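Long-range contacts in Lin1840 protein (PDB 4ZOC), which probably hydrolyses terminal, non-reducing beta-D-glucosyl residues with release of glucose, as a family 3 glycoside hydrolase linked to beta-1,2-glucan metabolism: residues G155-L160 with V563-L568; S551-Q556 with N592-P597. The protein carries 2 engineered substitutions. One frame throughout, in Å; residues are numbered along the deposited sequence.

Interaction 1: G155-L160 with V563-L568; sequences GEDPFL and VYYNHL
E156 and Y564 bring the two backbones to 6.8 Å between their CA atoms, where the loop leading into helix 158-173 of the TIM-barrel region meets an irregular loop of the C-terminal family 3 region, with N566 at the centre of an inverse gamma turn. Glutamate suits its place because its chain, extended beyond CG, carries the carboxylate to the far backbone: OE2 accepts from Y565 N at 2.9 Å, and the N-H approaches from above the carboxylate plane. OE1 accepts from S553 N. The same carboxylate lies nearly coplanar with the Y565 ring, 6° between planes, with OE2 at the ring edge. D157 serves both as N-cap and as acceptor. Its CG stands anti to the backbone N (chi1 -172°), which lets OD2 take L160 N at 2.7 Å while OD1 reaches across the contact. Tyrosine suits position 565, because the ring spans the gap and the hydroxyl beyond it supplies a donor; F598 stacks on this ring. Water 2 joins E156 O to N566 OD1, so the asparagine amide continues the polar seam. Y564 OH turns to E200 of the second subunit. At the end of the Y565 ring, OH donates to D157 OD1 at 2.5 Å and also pairs with L660 N.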
loop_
_atom_site.group_PDB
_atom_site.type_symbol
_atom_site.label_atom_id
_atom_site.label_comp_id
_atom_site.label_asym_id
_atom_site.label_seq_id
_atom_site.Cartn_x
_atom_site.Cartn_y
_atom_site.Cartn_z
ATOM N N GLY A 155 -2.307 16.845 4.944
ATOM C CA GLY A 155 -2.425 16.198 3.625
ATOM C C GLY A 155 -1.184 15.438 3.134
ATOM O O GLY A 155 -0.344 14.946 3.938
ATOM N N GLU A 156 -1.086 15.331 1.810
ATOM C CA GLU A 156 -0.112 14.465 1.196
ATOM C C GLU A 156 1.291 15.101 0.875
ATOM O O GLU A 156 2.226 14.414 0.373
ATOM C CB GLU A 156 -0.715 13.860 -0.086
ATOM C CG GLU A 156 -0.699 14.810 -1.267
ATOM C CD GLU A 156 -1.487 14.288 -2.434
ATOM O OE1 GLU A 156 -2.515 13.579 -2.178
ATOM O OE2 GLU A 156 -1.092 14.591 -3.618
ATOM N N ASP A 157 1.474 16.368 1.205
ATOM C CA ASP A 157 2.757 17.039 0.931
ATOM C C ASP A 157 3.584 17.330 2.156
ATOM O O ASP A 157 3.141 18.017 3.062
ATOM C CB ASP A 157 2.516 18.377 0.227
ATOM C CG ASP A 157 3.817 18.977 -0.226
ATOM O OD1 ASP A 157 4.546 18.250 -0.948
ATOM O OD2 ASP A 157 4.131 20.087 0.230
ATOM N N PRO A 158 4.825 16.838 2.188
ATOM C CA PRO A 158 5.656 17.048 3.376
ATOM C C PRO A 158 5.993 18.509 3.556
ATOM O O PRO A 158 6.119 18.942 4.729
ATOM C CB PRO A 158 6.899 16.221 3.123
ATOM C CG PRO A 158 6.528 15.296 2.041
ATOM C CD PRO A 158 5.390 15.845 1.281
ATOM N N PHE A 159 6.178 19.263 2.447
ATOM C CA PHE A 159 6.536 20.728 2.610
ATOM C C PHE A 159 5.392 21.552 3.200
ATOM O O PHE A 159 5.569 22.262 4.235
ATOM C CB PHE A 159 7.009 21.381 1.303
ATOM C CG PHE A 159 7.414 22.802 1.441
ATOM C CD1 PHE A 159 8.553 23.121 2.079
ATOM C CD2 PHE A 159 6.619 23.809 0.960
ATOM C CE1 PHE A 159 8.935 24.460 2.221
ATOM C CE2 PHE A 159 6.961 25.120 1.107
ATOM C CZ PHE A 159 8.127 25.426 1.745
ATOM N N LEU A 160 4.240 21.479 2.563
ATOM C CA LEU A 160 3.081 22.039 3.160
ATOM C C LEU A 160 2.920 21.616 4.601
ATOM O O LEU A 160 2.635 22.463 5.514
ATOM C CB LEU A 160 1.812 21.655 2.381
ATOM C CG LEU A 160 0.536 22.342 2.787
ATOM C CD1 LEU A 160 0.626 23.883 2.760
ATOM C CD2 LEU A 160 -0.646 21.944 1.935
ATOM N N VAL A 563 -2.846 7.460 -4.403
ATOM C CA VAL A 563 -2.604 8.321 -5.538
ATOM C C VAL A 563 -2.218 9.710 -4.977
ATOM O O VAL A 563 -2.901 10.254 -4.082
ATOM C CB VAL A 563 -3.834 8.403 -6.491
ATOM C CG1 VAL A 563 -5.096 8.887 -5.804
ATOM C CG2 VAL A 563 -3.470 9.277 -7.671
ATOM N N TYR A 564 -1.143 10.297 -5.507
ATOM C CA TYR A 564 -0.623 11.515 -4.938
ATOM C C TYR A 564 0.226 12.237 -5.976
ATOM O O TYR A 564 0.726 11.570 -6.926
ATOM C CB TYR A 564 0.127 11.184 -3.608
ATOM C CG TYR A 564 1.143 10.090 -3.711
ATOM C CD1 TYR A 564 2.443 10.375 -4.077
ATOM C CD2 TYR A 564 0.817 8.763 -3.527
ATOM C CE1 TYR A 564 3.414 9.387 -4.170
ATOM C CE2 TYR A 564 1.776 7.758 -3.646
ATOM C CZ TYR A 564 3.068 8.058 -3.937
ATOM O OH TYR A 564 3.964 7.079 -4.098
ATOM N N TYR A 565 0.413 13.569 -5.841
ATOM C CA TYR A 565 1.007 14.342 -6.905
ATOM C C TYR A 565 2.525 14.129 -7.023
ATOM O O TYR A 565 3.063 14.188 -8.124
ATOM C CB TYR A 565 0.692 15.848 -6.808
ATOM C CG TYR A 565 1.692 16.536 -5.883
ATOM C CD1 TYR A 565 1.543 16.496 -4.507
ATOM C CD2 TYR A 565 2.818 17.150 -6.403
ATOM C CE1 TYR A 565 2.498 17.011 -3.687
ATOM C CE2 TYR A 565 3.773 17.696 -5.608
ATOM C CZ TYR A 565 3.599 17.632 -4.245
ATOM O OH TYR A 565 4.601 18.139 -3.483
ATOM N N ASN A 566 3.197 13.905 -5.884
ATOM C CA ASN A 566 4.618 13.720 -5.832
ATOM C C ASN A 566 5.098 12.313 -6.005
ATOM O O ASN A 566 5.827 11.713 -5.188
ATOM C CB ASN A 566 5.160 14.414 -4.595
ATOM C CG ASN A 566 4.583 13.895 -3.325
ATOM O OD1 ASN A 566 3.439 13.427 -3.217
ATOM N ND2 ASN A 566 5.399 14.009 -2.303
ATOM N N HIS A 567 4.661 11.756 -7.118
ATOM C CA HIS A 567 4.905 10.387 -7.459
ATOM C C HIS A 567 6.127 10.206 -8.381
ATOM O O HIS A 567 6.556 11.142 -9.011
ATOM C CB HIS A 567 3.651 9.757 -8.100
ATOM C CG HIS A 567 3.290 10.373 -9.393
ATOM N ND1 HIS A 567 3.899 10.024 -10.586
ATOM C CD2 HIS A 567 2.411 11.355 -9.698
ATOM C CE1 HIS A 567 3.397 10.756 -11.567
ATOM N NE2 HIS A 567 2.507 11.570 -11.056
ATOM N N LEU A 568 6.687 8.994 -8.358
ATOM C CA LEU A 568 7.751 8.617 -9.258
ATOM C C LEU A 568 7.276 8.360 -10.673
ATOM O O LEU A 568 6.127 8.054 -10.963
ATOM C CB LEU A 568 8.532 7.411 -8.733
ATOM C CG LEU A 568 9.048 7.490 -7.262
ATOM C CD1 LEU A 568 9.949 6.295 -7.006
ATOM C CD2 LEU A 568 9.789 8.771 -6.971
HETATM O O HOH W 1 -3.076 11.114 -1.440
HETATM O O HOH W 2 3.005 12.252 -0.719
HETATM O O HOH W 3 7.171 16.232 -2.081
#

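Interaction 2: S551-Q556 with N592-P597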
loop_
_atom_site.group_PDB
_atom_site.type_symbol
_atom_site.label_atom_id
_atom_site.label_comp_id
_atom_site.label_asym_id
_atom_site.label_seq_id
_atom_site.Cartn_x
_atom_site.Cartn_y
_atom_site.Cartn_z
ATOM N N SER A 551 -5.293 19.937 -0.550
ATOM C CA SER A 551 -4.012 19.482 0.031
ATOM C C SER A 551 -3.867 17.944 0.046
ATOM O O SER A 551 -2.806 17.375 0.489
ATOM C CB SER A 551 -3.882 20.122 1.402
ATOM O OG SER A 551 -4.760 19.472 2.253
ATOM N N MET A 552 -4.907 17.257 -0.470
ATOM C CA MET A 552 -4.899 15.816 -0.662
ATOM C C MET A 552 -5.688 15.468 -1.929
ATOM O O MET A 552 -6.764 16.010 -2.173
ATOM C CB MET A 552 -5.423 15.127 0.566
ATOM C CG MET A 552 -5.134 13.641 0.626
ATOM S SD MET A 552 -5.648 12.893 2.186
ATOM C CE MET A 552 -4.856 11.295 1.969
ATOM N N SER A 553 -5.173 14.515 -2.684
ATOM C CA SER A 553 -5.769 14.080 -3.956
ATOM C C SER A 553 -7.094 13.394 -3.723
ATOM O O SER A 553 -7.272 12.681 -2.712
ATOM C CB SER A 553 -4.780 13.092 -4.632
ATOM O OG SER A 553 -3.581 13.746 -5.011
ATOM N N PHE A 554 -8.063 13.649 -4.611
ATOM C CA PHE A 554 -9.370 12.977 -4.583
ATOM C C PHE A 554 -9.328 11.831 -5.606
ATOM O O PHE A 554 -9.302 12.083 -6.804
ATOM C CB PHE A 554 -10.488 13.976 -4.917
ATOM C CG PHE A 554 -11.002 14.713 -3.690
ATOM C CD1 PHE A 554 -10.127 15.252 -2.782
ATOM C CD2 PHE A 554 -12.353 14.768 -3.405
ATOM C CE1 PHE A 554 -10.571 15.852 -1.626
ATOM C CE2 PHE A 554 -12.832 15.391 -2.247
ATOM C CZ PHE A 554 -11.904 15.968 -1.383
ATOM N N PRO A 555 -9.276 10.551 -5.105
ATOM C CA PRO A 555 -9.197 9.478 -6.070
ATOM C C PRO A 555 -10.372 9.330 -6.991
ATOM O O PRO A 555 -11.519 9.665 -6.702
ATOM C CB PRO A 555 -8.999 8.224 -5.214
ATOM C CG PRO A 555 -8.514 8.726 -3.866
ATOM C CD PRO A 555 -9.254 10.031 -3.747
ATOM N N GLN A 556 -10.040 8.751 -8.158
ATOM C CA GLN A 556 -11.048 8.268 -9.113
ATOM C C GLN A 556 -11.990 7.269 -8.478
ATOM O O GLN A 556 -13.199 7.332 -8.672
ATOM C CB GLN A 556 -10.412 7.612 -10.357
ATOM C CG GLN A 556 -9.548 8.483 -11.257
ATOM C CD GLN A 556 -10.400 9.435 -12.130
ATOM O OE1 GLN A 556 -11.604 9.220 -12.412
ATOM N NE2 GLN A 556 -9.735 10.434 -12.644
ATOM N N ASN A 592 -5.041 7.286 -14.741
ATOM C CA ASN A 592 -3.940 7.403 -13.789
ATOM C C ASN A 592 -4.103 8.599 -12.909
ATOM O O ASN A 592 -3.695 8.602 -11.721
ATOM C CB ASN A 592 -2.581 7.539 -14.498
ATOM C CG ASN A 592 -2.064 6.223 -15.100
ATOM O OD1 ASN A 592 -2.787 5.304 -15.369
ATOM N ND2 ASN A 592 -0.770 6.214 -15.410
ATOM N N GLU A 593 -4.660 9.652 -13.459
ATOM C CA GLU A 593 -4.808 10.878 -12.688
ATOM C C GLU A 593 -5.873 10.716 -11.654
ATOM O O GLU A 593 -6.860 10.049 -11.894
ATOM C CB GLU A 593 -5.254 12.017 -13.600
ATOM C CG GLU A 593 -4.176 12.398 -14.589
ATOM C CD GLU A 593 -4.124 11.521 -15.856
ATOM O OE1 GLU A 593 -4.960 10.614 -16.075
ATOM O OE2 GLU A 593 -3.158 11.725 -16.600
ATOM N N PRO A 594 -5.703 11.353 -10.463
ATOM C CA PRO A 594 -6.801 11.418 -9.515
ATOM C C PRO A 594 -7.948 12.248 -10.121
ATOM O O PRO A 594 -7.735 12.969 -11.112
ATOM C CB PRO A 594 -6.169 12.128 -8.287
ATOM C CG PRO A 594 -5.128 12.994 -8.918
ATOM C CD PRO A 594 -4.581 12.197 -10.093
ATOM N N PHE A 595 -9.146 12.103 -9.580
ATOM C CA PHE A 595 -10.268 12.879 -10.069
ATOM C C PHE A 595 -9.992 14.368 -9.923
ATOM O O PHE A 595 -10.276 15.190 -10.806
ATOM C CB PHE A 595 -11.574 12.457 -9.399
ATOM C CG PHE A 595 -12.779 13.029 -10.093
ATOM C CD1 PHE A 595 -13.195 12.456 -11.275
ATOM C CD2 PHE A 595 -13.491 14.103 -9.562
ATOM C CE1 PHE A 595 -14.244 12.972 -11.956
ATOM C CE2 PHE A 595 -14.566 14.628 -10.219
ATOM C CZ PHE A 595 -14.943 14.038 -11.437
ATOM N N TYR A 596 -9.454 14.756 -8.786
ATOM C CA TYR A 596 -8.914 16.118 -8.604
ATOM C C TYR A 596 -7.534 16.059 -7.910
ATOM O O TYR A 596 -7.312 15.229 -7.015
ATOM C CB TYR A 596 -9.800 16.956 -7.658
ATOM C CG TYR A 596 -11.263 17.154 -8.101
ATOM C CD1 TYR A 596 -11.542 17.866 -9.251
ATOM C CD2 TYR A 596 -12.343 16.760 -7.289
ATOM C CE1 TYR A 596 -12.842 18.119 -9.632
ATOM C CE2 TYR A 596 -13.650 17.036 -7.644
ATOM C CZ TYR A 596 -13.895 17.702 -8.835
ATOM O OH TYR A 596 -15.211 17.999 -9.224
ATOM N N PRO A 597 -6.599 16.864 -8.376
ATOM C CA PRO A 597 -5.231 16.799 -7.903
ATOM C C PRO A 597 -4.870 17.802 -6.823
ATOM O O PRO A 597 -5.575 18.729 -6.583
ATOM C CB PRO A 597 -4.432 17.088 -9.175
ATOM C CG PRO A 597 -5.308 18.126 -9.860
ATOM C CD PRO A 597 -6.702 17.680 -9.619
#
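F554 faces both F595 and Y596, a classic beta bulge in a single antiparallel bridge between two otherwise irregular segments. F554 N donates to Y596 O at 3.0 Å, a fairly straight bond of 163°; F554 O receives two weak bonds, from F595 N and Y596 N, the doubled grip that defines the bulge. Proline suits position 594, next to the bulge: it has no N-H left needing an acceptor, and its CB packs 3.5 Å from F554 O and against S553 CB.

Q556 closes the far end. From its CB the chain sets out with CG anti to the carbonyl carbon (chi1 -63°) and then bends at chi2, which turns it back over the other backbone. Q556 CG lies 3.2 Å from E593 O, and Q556 CD follows at 3.6 Å from E593 O. Q556 NE2 donates to E593 O at 3.0 Å; the acceptor is close to the amide plane, but NE2 stands above the plane of the carbonyl. Q556 OE1 meets the edge of the F595 ring, 3.8 Å from F595 CD1, amide and ring planes 78° apart. Glutamine thus offers a donor to the carbonyl and an oxygen to the ring edge. Q560 NE2 also binds E593 O.

F595 and Y596 pack on helix 513-517, while Y596 also touches L522 and F554 touches E524, both of strand 521-524; the Y596 hydroxyl bonds to E379 of strand 376-380.

Overall arrangement
Following the chain from the N terminus, residues 155-160 come first, at the start of helix 158-173 in the TIM-barrel region; their partner 563-568 arrives some 400 residues later, so interaction 1 closes a very long loop. Interaction 2 closes a short one: 35 residues lie between 551-556 and 592-597, none of them in a helix or strand. The two loops cross, because 551-556 precedes 563-568 and 592-597 follows it. Their centres lie 11 Å apart, and E156 N probably bonds to S551 O, a backbone link between the two contacts. Together they tie the barrel region to the loop following helix 532-541 and, through L660, to strand 659-668 of the fibronectin-like region.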